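Local coordinates for protein CurJ (Moorea producens 3L, PDB 5TZ6) that is a polyketide synthase module whose dehydratase domain, present here as an inactive mutant, probably carries out vinylogous dehydration in curacin biosynthesis, at residues N100-F105 / T136-V141; D246-Y251 / A290-F295. The protein carries 1 engineered substitution. All coordinates share one frame; numbering follows the deposited sequence.

Contact 1: N100-F105 / T136-V141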
ATOM      1  N   ASN A 100      -3.336   6.001  22.604  1.00 69.79           N
ATOM      2  CA  ASN A 100      -2.691   5.397  23.768  1.00 68.16           C
ATOM      3  C   ASN A 100      -3.038   3.911  23.830  1.00 76.78           C
ATOM      4  O   ASN A 100      -4.163   3.542  24.184  1.00 77.32           O
ATOM      5  CB  ASN A 100      -3.113   6.109  25.050  1.00 67.35           C
ATOM      6  CG  ASN A 100      -2.467   5.505  26.282  1.00 71.23           C
ATOM      7  OD1 ASN A 100      -1.299   5.136  26.253  1.00 73.29           O
ATOM      8  ND2 ASN A 100      -3.224   5.404  27.368  1.00 72.62           N
ATOM      9  N   ASN A 101      -2.077   3.056  23.479  1.00 74.87           N
ATOM     10  CA  ASN A 101      -2.246   1.604  23.557  1.00 71.90           C
ATOM     11  C   ASN A 101      -3.477   1.135  22.787  1.00 70.28           C
ATOM     12  O   ASN A 101      -4.161   0.190  23.184  1.00 70.04           O
ATOM     13  CB  ASN A 101      -2.328   1.151  25.015  1.00 83.28           C
ATOM     14  CG  ASN A 101      -0.990   1.196  25.712  1.00102.28           C
ATOM     15  OD1 ASN A 101       0.044   0.898  25.112  1.00115.33           O
ATOM     16  ND2 ASN A 101      -0.997   1.581  26.985  1.00110.41           N
ATOM     17  N   SER A 102      -3.748   1.789  21.663  1.00 66.94           N
ATOM     18  CA  SER A 102      -4.894   1.462  20.822  1.00 57.15           C
ATOM     19  C   SER A 102      -4.719   2.187  19.492  1.00 57.82           C
ATOM     20  O   SER A 102      -3.734   2.900  19.277  1.00 65.05           O
ATOM     21  CB  SER A 102      -6.211   1.838  21.503  1.00 67.49           C
ATOM     22  OG  SER A 102      -6.312   3.239  21.692  1.00 82.55           O
ATOM     23  N   PHE A 103      -5.678   1.980  18.594  1.00 54.01           N
ATOM     24  CA  PHE A 103      -5.761   2.679  17.320  1.00 54.00           C
ATOM     25  C   PHE A 103      -7.187   3.177  17.147  1.00 55.89           C
ATOM     26  O   PHE A 103      -8.133   2.404  17.305  1.00 59.04           O
ATOM     27  CB  PHE A 103      -5.414   1.764  16.138  1.00 53.29           C
ATOM     28  CG  PHE A 103      -3.996   1.268  16.132  1.00 58.83           C
ATOM     29  CD1 PHE A 103      -2.973   2.058  15.639  1.00 65.79           C
ATOM     30  CD2 PHE A 103      -3.697  -0.009  16.574  1.00 58.27           C
ATOM     31  CE1 PHE A 103      -1.667   1.598  15.623  1.00 66.35           C
ATOM     32  CE2 PHE A 103      -2.400  -0.478  16.555  1.00 70.86           C
ATOM     33  CZ  PHE A 103      -1.380   0.328  16.079  1.00 69.79           C
ATOM     34  N   SER A 104      -7.349   4.447  16.811  1.00 54.89           N
ATOM     35  CA  SER A 104      -8.620   4.888  16.264  1.00 52.53           C
ATOM     36  C   SER A 104      -8.668   4.465  14.803  1.00 53.61           C
ATOM     37  O   SER A 104      -7.666   4.536  14.091  1.00 52.80           O
ATOM     38  CB  SER A 104      -8.782   6.401  16.400  1.00 52.38           C
ATOM     39  OG  SER A 104      -7.586   7.065  16.015  1.00 65.78           O
ATOM     40  N   PHE A 105      -9.813   3.977  14.359  1.00 47.21           N
ATOM     41  CA  PHE A 105      -9.899   3.472  13.003  1.00 49.51           C
ATOM     42  C   PHE A 105     -11.045   4.135  12.262  1.00 50.31           C
ATOM     43  O   PHE A 105     -12.096   4.449  12.843  1.00 55.72           O
ATOM     44  CB  PHE A 105     -10.074   1.930  12.973  1.00 38.43           C
ATOM     45  CG  PHE A 105     -11.413   1.466  13.461  1.00 38.25           C
ATOM     46  CD1 PHE A 105     -12.521   1.491  12.615  1.00 41.53           C
ATOM     47  CD2 PHE A 105     -11.574   1.006  14.758  1.00 38.28           C
ATOM     48  CE1 PHE A 105     -13.774   1.074  13.061  1.00 38.81           C
ATOM     49  CE2 PHE A 105     -12.824   0.578  15.210  1.00 46.35           C
ATOM     50  CZ  PHE A 105     -13.924   0.616  14.361  1.00 39.03           C
ATOM     51  N   THR A 136     -16.332   3.597  12.068  1.00 43.32           N
ATOM     52  CA  THR A 136     -15.351   4.303  12.871  1.00 50.70           C
ATOM     53  C   THR A 136     -15.331   3.675  14.248  1.00 45.13           C
ATOM     54  O   THR A 136     -16.302   3.038  14.667  1.00 47.49           O
ATOM     55  CB  THR A 136     -15.673   5.800  12.959  1.00 49.43           C
ATOM     56  OG1 THR A 136     -16.984   5.971  13.505  1.00 52.71           O
ATOM     57  CG2 THR A 136     -15.654   6.409  11.580  1.00 50.66           C
ATOM     58  N   GLY A 137     -14.216   3.844  14.949  1.00 49.69           N
ATOM     59  CA  GLY A 137     -14.199   3.440  16.344  1.00 41.53           C
ATOM     60  C   GLY A 137     -12.778   3.280  16.854  1.00 49.96           C
ATOM     61  O   GLY A 137     -11.847   3.868  16.321  1.00 40.83           O
ATOM     62  N   LYS A 138     -12.646   2.457  17.892  1.00 54.06           N
ATOM     63  CA  LYS A 138     -11.382   2.248  18.581  1.00 58.94           C
ATOM     64  C   LYS A 138     -11.047   0.761  18.591  1.00 52.80           C
ATOM     65  O   LYS A 138     -11.933  -0.090  18.604  1.00 51.07           O
ATOM     66  CB  LYS A 138     -11.466   2.824  20.007  1.00 62.65           C
ATOM     67  CG  LYS A 138     -10.457   2.318  21.009  1.00 73.14           C
ATOM     68  CD  LYS A 138     -10.278   3.351  22.111  1.00 81.82           C
ATOM     69  CE  LYS A 138     -11.609   3.649  22.799  1.00 85.57           C
ATOM     70  NZ  LYS A 138     -11.805   2.887  24.060  1.00 83.94           N
ATOM     71  N   LEU A 139      -9.757   0.447  18.578  1.00 51.03           N
ATOM     72  CA  LEU A 139      -9.302  -0.918  18.347  1.00 54.15           C
ATOM     73  C   LEU A 139      -8.088  -1.184  19.218  1.00 60.28           C
ATOM     74  O   LEU A 139      -7.102  -0.449  19.138  1.00 59.82           O
ATOM     75  CB  LEU A 139      -8.956  -1.120  16.870  1.00 60.65           C
ATOM     76  CG  LEU A 139      -8.256  -2.401  16.442  1.00 68.58           C
ATOM     77  CD1 LEU A 139      -9.166  -3.590  16.680  1.00 78.88           C
ATOM     78  CD2 LEU A 139      -7.861  -2.290  14.978  1.00 65.20           C
ATOM     79  N   SER A 140      -8.140  -2.230  20.036  1.00 50.46           N
ATOM     80  CA  SER A 140      -7.010  -2.492  20.912  1.00 53.61           C
ATOM     81  C   SER A 140      -6.972  -3.968  21.265  1.00 60.33           C
ATOM     82  O   SER A 140      -7.946  -4.699  21.077  1.00 56.46           O
ATOM     83  CB  SER A 140      -7.077  -1.665  22.199  1.00 62.44           C
ATOM     84  OG  SER A 140      -8.151  -2.093  23.022  1.00 67.60           O
ATOM     85  N   VAL A 141      -5.835  -4.390  21.819  1.00 58.56           N
ATOM     86  CA  VAL A 141      -5.718  -5.765  22.277  1.00 62.38           C
ATOM     87  C   VAL A 141      -6.651  -5.982  23.464  1.00 64.05           C
ATOM     88  O   VAL A 141      -7.096  -5.042  24.132  1.00 76.58           O
ATOM     89  CB  VAL A 141      -4.261  -6.101  22.640  1.00 70.46           C
ATOM     90  CG1 VAL A 141      -4.100  -7.594  22.881  1.00 77.27           C
ATOM     91  CG2 VAL A 141      -3.323  -5.637  21.539  1.00 67.62           C
TER
HETATM   92  O   HOH W   1      -3.674  -2.495  22.147  1.00 90.00           O
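Phe105 has its CG placed between its own backbone N and carbonyl carbon (chi1 70°), and this swings the ring across to the neighbouring strand, over Gly137. Leu139 CB lies 4.0 Å from Phe105 CD2. Gly137 CA sits over the ring face, 3.7 Å from the centroid, in a CH-pi contact. Gly137 N lies over a face too, displaced toward the rim. A CB on Gly137 would run into Phe105 CZ, and the backbone angles of Gly137 would also jam it against the preceding carbonyl. With an alanine here in place of Phe105, the Gly137 backbone would probably lose the ring beside it and a gap is likely to open next to Leu139 CB.

The two strands run antiparallel. Phe105 and Gly137 form a hydrogen-bonded pair. Phe105 N gives a nearly straight bond to Gly137 O (2.8 Å, 168° at the hydrogen), and Gly137 N returns one to Phe105 O at 3.0 Å. Phe103 N bonds to Leu139 O at 2.9 Å, while the return bond from Leu139 N to Phe103 O is weak. Beyond this pair, a water accepts from Val141 N and donates to Asn101 O.

Phe103, Phe105 and Leu139 share one face and reach Leu96 of strand 90-99. Ser104 and Lys138 lie on the other face. Ser104 OG bonds to Gln99, and Ser140 OG to Gln72. The contact is an antiparallel strand pair, with a phenylalanine ring laid over a cross-strand glycine, in a hotdog-family dehydratase.

Contact 2: D246-Y251 / A290-F295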
ATOM      1  N   ASP A 246     -21.045  -0.853  21.726  1.00 46.10           N
ATOM      2  CA  ASP A 246     -20.136  -0.396  22.773  1.00 67.28           C
ATOM      3  C   ASP A 246     -18.829  -1.183  22.754  1.00 64.28           C
ATOM      4  O   ASP A 246     -17.746  -0.591  22.747  1.00 59.83           O
ATOM      5  CB  ASP A 246     -20.813  -0.473  24.142  1.00 80.23           C
ATOM      6  CG  ASP A 246     -21.985   0.486  24.261  1.00 96.02           C
ATOM      7  OD1 ASP A 246     -21.967   1.528  23.572  1.00103.10           O
ATOM      8  OD2 ASP A 246     -22.923   0.200  25.039  1.00104.45           O
ATOM      9  N   LYS A 247     -18.898  -2.517  22.730  1.00 59.51           N
ATOM     10  CA  LYS A 247     -17.660  -3.287  22.669  1.00 60.54           C
ATOM     11  C   LYS A 247     -17.871  -4.645  22.014  1.00 54.94           C
ATOM     12  O   LYS A 247     -18.752  -5.405  22.416  1.00 51.56           O
ATOM     13  CB  LYS A 247     -17.073  -3.474  24.070  1.00 56.56           C
ATOM     14  CG  LYS A 247     -15.778  -4.267  24.085  1.00 67.05           C
ATOM     15  CD  LYS A 247     -15.086  -4.151  25.421  1.00 73.57           C
ATOM     16  CE  LYS A 247     -15.937  -4.759  26.519  1.00 83.04           C
ATOM     17  NZ  LYS A 247     -15.379  -4.462  27.866  1.00101.98           N
ATOM     18  N   PHE A 248     -17.031  -4.960  21.033  1.00 47.48           N
ATOM     19  CA  PHE A 248     -17.007  -6.259  20.373  1.00 45.08           C
ATOM     20  C   PHE A 248     -15.659  -6.918  20.648  1.00 46.22           C
ATOM     21  O   PHE A 248     -14.617  -6.387  20.260  1.00 53.01           O
ATOM     22  CB  PHE A 248     -17.225  -6.093  18.868  1.00 43.54           C
ATOM     23  CG  PHE A 248     -17.338  -7.391  18.119  1.00 54.42           C
ATOM     24  CD1 PHE A 248     -16.236  -8.212  17.949  1.00 56.21           C
ATOM     25  CD2 PHE A 248     -18.544  -7.775  17.556  1.00 61.92           C
ATOM     26  CE1 PHE A 248     -16.340  -9.401  17.258  1.00 63.83           C
ATOM     27  CE2 PHE A 248     -18.656  -8.962  16.857  1.00 64.18           C
ATOM     28  CZ  PHE A 248     -17.550  -9.777  16.709  1.00 64.37           C
ATOM     29  N   THR A 249     -15.674  -8.088  21.270  1.00 45.06           N
ATOM     30  CA  THR A 249     -14.451  -8.793  21.621  1.00 59.43           C
ATOM     31  C   THR A 249     -14.356 -10.096  20.841  1.00 55.14           C
ATOM     32  O   THR A 249     -15.286 -10.913  20.862  1.00 50.28           O
ATOM     33  CB  THR A 249     -14.373  -9.066  23.125  1.00 57.30           C
ATOM     34  OG1 THR A 249     -14.571  -7.843  23.842  1.00 61.71           O
ATOM     35  CG2 THR A 249     -13.013  -9.655  23.491  1.00 61.18           C
ATOM     36  N   PHE A 250     -13.238 -10.266  20.145  1.00 48.62           N
ATOM     37  CA  PHE A 250     -12.877 -11.504  19.478  1.00 51.38           C
ATOM     38  C   PHE A 250     -11.830 -12.212  20.330  1.00 60.12           C
ATOM     39  O   PHE A 250     -10.765 -11.647  20.607  1.00 65.91           O
ATOM     40  CB  PHE A 250     -12.336 -11.220  18.078  1.00 55.00           C
ATOM     41  CG  PHE A 250     -11.732 -12.418  17.396  1.00 60.36           C
ATOM     42  CD1 PHE A 250     -12.531 -13.442  16.899  1.00 60.27           C
ATOM     43  CD2 PHE A 250     -10.358 -12.519  17.253  1.00 62.75           C
ATOM     44  CE1 PHE A 250     -11.959 -14.540  16.265  1.00 63.82           C
ATOM     45  CE2 PHE A 250      -9.783 -13.615  16.626  1.00 67.28           C
ATOM     46  CZ  PHE A 250     -10.586 -14.627  16.133  1.00 67.57           C
ATOM     47  N   TYR A 251     -12.141 -13.438  20.751  1.00 55.75           N
ATOM     48  CA  TYR A 251     -11.253 -14.244  21.586  1.00 63.53           C
ATOM     49  C   TYR A 251     -10.400 -15.200  20.756  1.00 59.06           C
ATOM     50  O   TYR A 251      -9.170 -15.155  20.825  1.00 70.51           O
ATOM     51  CB  TYR A 251     -12.077 -15.008  22.630  1.00 66.62           C
ATOM     52  CG  TYR A 251     -12.812 -14.089  23.576  1.00 70.85           C
ATOM     53  CD1 TYR A 251     -12.190 -13.596  24.715  1.00 81.43           C
ATOM     54  CD2 TYR A 251     -14.114 -13.688  23.315  1.00 70.64           C
ATOM     55  CE1 TYR A 251     -12.850 -12.745  25.578  1.00 85.18           C
ATOM     56  CE2 TYR A 251     -14.787 -12.833  24.174  1.00 72.88           C
ATOM     57  CZ  TYR A 251     -14.151 -12.367  25.301  1.00 78.27           C
ATOM     58  OH  TYR A 251     -14.810 -11.520  26.157  1.00 75.89           O
ATOM     59  N   ALA A 290     -16.735 -15.035  20.717  1.00 60.71           N
ATOM     60  CA  ALA A 290     -16.856 -13.595  20.541  1.00 59.21           C
ATOM     61  C   ALA A 290     -17.969 -13.102  21.447  1.00 54.89           C
ATOM     62  O   ALA A 290     -18.876 -13.855  21.816  1.00 53.32           O
ATOM     63  CB  ALA A 290     -17.136 -13.215  19.082  1.00 42.54           C
ATOM     64  N   GLN A 291     -17.908 -11.818  21.782  1.00 50.81           N
ATOM     65  CA  GLN A 291     -18.883 -11.234  22.690  1.00 61.74           C
ATOM     66  C   GLN A 291     -19.174  -9.801  22.281  1.00 55.48           C
ATOM     67  O   GLN A 291     -18.272  -9.069  21.870  1.00 50.97           O
ATOM     68  CB  GLN A 291     -18.381 -11.265  24.135  1.00 60.99           C
ATOM     69  CG  GLN A 291     -19.426 -10.854  25.146  1.00 66.25           C
ATOM     70  CD  GLN A 291     -18.926 -10.964  26.567  1.00 71.07           C
ATOM     71  OE1 GLN A 291     -19.615 -11.483  27.444  1.00 83.78           O
ATOM     72  NE2 GLN A 291     -17.717 -10.471  26.803  1.00 68.54           N
ATOM     73  N   VAL A 292     -20.438  -9.405  22.388  1.00 58.30           N
ATOM     74  CA  VAL A 292     -20.877  -8.068  22.009  1.00 49.78           C
ATOM     75  C   VAL A 292     -21.623  -7.470  23.187  1.00 53.46           C
ATOM     76  O   VAL A 292     -22.623  -8.038  23.647  1.00 48.64           O
ATOM     77  CB  VAL A 292     -21.772  -8.081  20.761  1.00 49.61           C
ATOM     78  CG1 VAL A 292     -22.273  -6.669  20.452  1.00 44.89           C
ATOM     79  CG2 VAL A 292     -21.023  -8.670  19.585  1.00 47.96           C
ATOM     80  N   ILE A 293     -21.156  -6.319  23.654  1.00 52.78           N
ATOM     81  CA  ILE A 293     -21.759  -5.591  24.761  1.00 52.13           C
ATOM     82  C   ILE A 293     -22.266  -4.268  24.215  1.00 53.27           C
ATOM     83  O   ILE A 293     -21.521  -3.538  23.547  1.00 54.88           O
ATOM     84  CB  ILE A 293     -20.749  -5.354  25.900  1.00 57.22           C
ATOM     85  CG1 ILE A 293     -20.290  -6.682  26.498  1.00 60.77           C
ATOM     86  CG2 ILE A 293     -21.359  -4.470  26.982  1.00 52.35           C
ATOM     87  CD1 ILE A 293     -21.362  -7.400  27.271  1.00 67.81           C
ATOM     88  N   GLY A 294     -23.521  -3.953  24.512  1.00 58.50           N
ATOM     89  CA  GLY A 294     -24.070  -2.681  24.088  1.00 58.95           C
ATOM     90  C   GLY A 294     -24.363  -2.593  22.606  1.00 56.90           C
ATOM     91  O   GLY A 294     -24.117  -1.548  21.991  1.00 58.47           O
ATOM     92  N   PHE A 295     -24.833  -3.680  22.004  1.00 49.67           N
ATOM     93  CA  PHE A 295     -25.315  -3.612  20.632  1.00 46.81           C
ATOM     94  C   PHE A 295     -26.599  -2.798  20.588  1.00 53.44           C
ATOM     95  O   PHE A 295     -27.542  -3.073  21.336  1.00 53.95           O
ATOM     96  CB  PHE A 295     -25.569  -5.011  20.077  1.00 50.85           C
ATOM     97  CG  PHE A 295     -26.134  -5.011  18.689  1.00 52.03           C
ATOM     98  CD1 PHE A 295     -27.494  -4.830  18.481  1.00 52.91           C
ATOM     99  CD2 PHE A 295     -25.312  -5.201  17.591  1.00 55.04           C
ATOM    100  CE1 PHE A 295     -28.021  -4.822  17.208  1.00 47.71           C
ATOM    101  CE2 PHE A 295     -25.838  -5.204  16.308  1.00 59.43           C
ATOM    102  CZ  PHE A 295     -27.193  -5.014  16.118  1.00 44.69           C
TER
HETATM  103  O   HOH W   2     -24.352   1.051  21.363  1.00 53.96           O
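Phe248 and Val292 pack tightly where they face each other as a non-hydrogen-bonded pair. Val292 CG2 comes to 3.3 Å from Phe248 CD2, and the two side chains cross at a slant. Ala290 CB adds a looser touch at Phe248 CZ, 4.2 Å away. Straight backbone bonds hold the strands here: Thr249 N to Gln291 O and Ile293 N to Lys247 O, both 173° at the hydrogen.

The Asp246 end is looser and more exposed. Asp246 and Lys247 both face Ile293, a classic beta bulge. Asp246 N bonds to Gly294 O at 3.2 Å, coming from well above the carbonyl plane. A water donates to Gly294 O and, weakly, to Asp246 OD1. Asp246 OD2 lies 3.2 Å from Gly294 CA, where a side chain would clash.

On the face opposite Phe248, Gln291 CB meets the edge of the Tyr251 ring, with CE2 at 3.9 Å. Their polar ends bond elsewhere, Tyr251 OH to Glu145 and Gln291 OE1 to Gln280. Strand 71-77 flanks segment 246-251, and strand 274-282 flanks segment 290-295. Phe248 rests on Ile55 of helix 51-65 and on Leu213.

Both contacts are antiparallel strand pairs, and strand 71-77 lies between them. It bonds to segment 136-141 of contact 1 and to segment 246-251 of contact 2. The two do not touch; their nearest atoms are about 7 Å apart. Contact 2 is nearer the middle of the chain and has more buried residues. Phe248 packs against Val292 and helix 51-65; its side chain is about 12 Å from the bound ligand. Contact 1 lies farther out, its centre about 18 Å from the chain centre, and the Phe105 ring lies over the Gly137 backbone. A water bridges the two segments near one end of each contact, but only contact 2 has a beta bulge there.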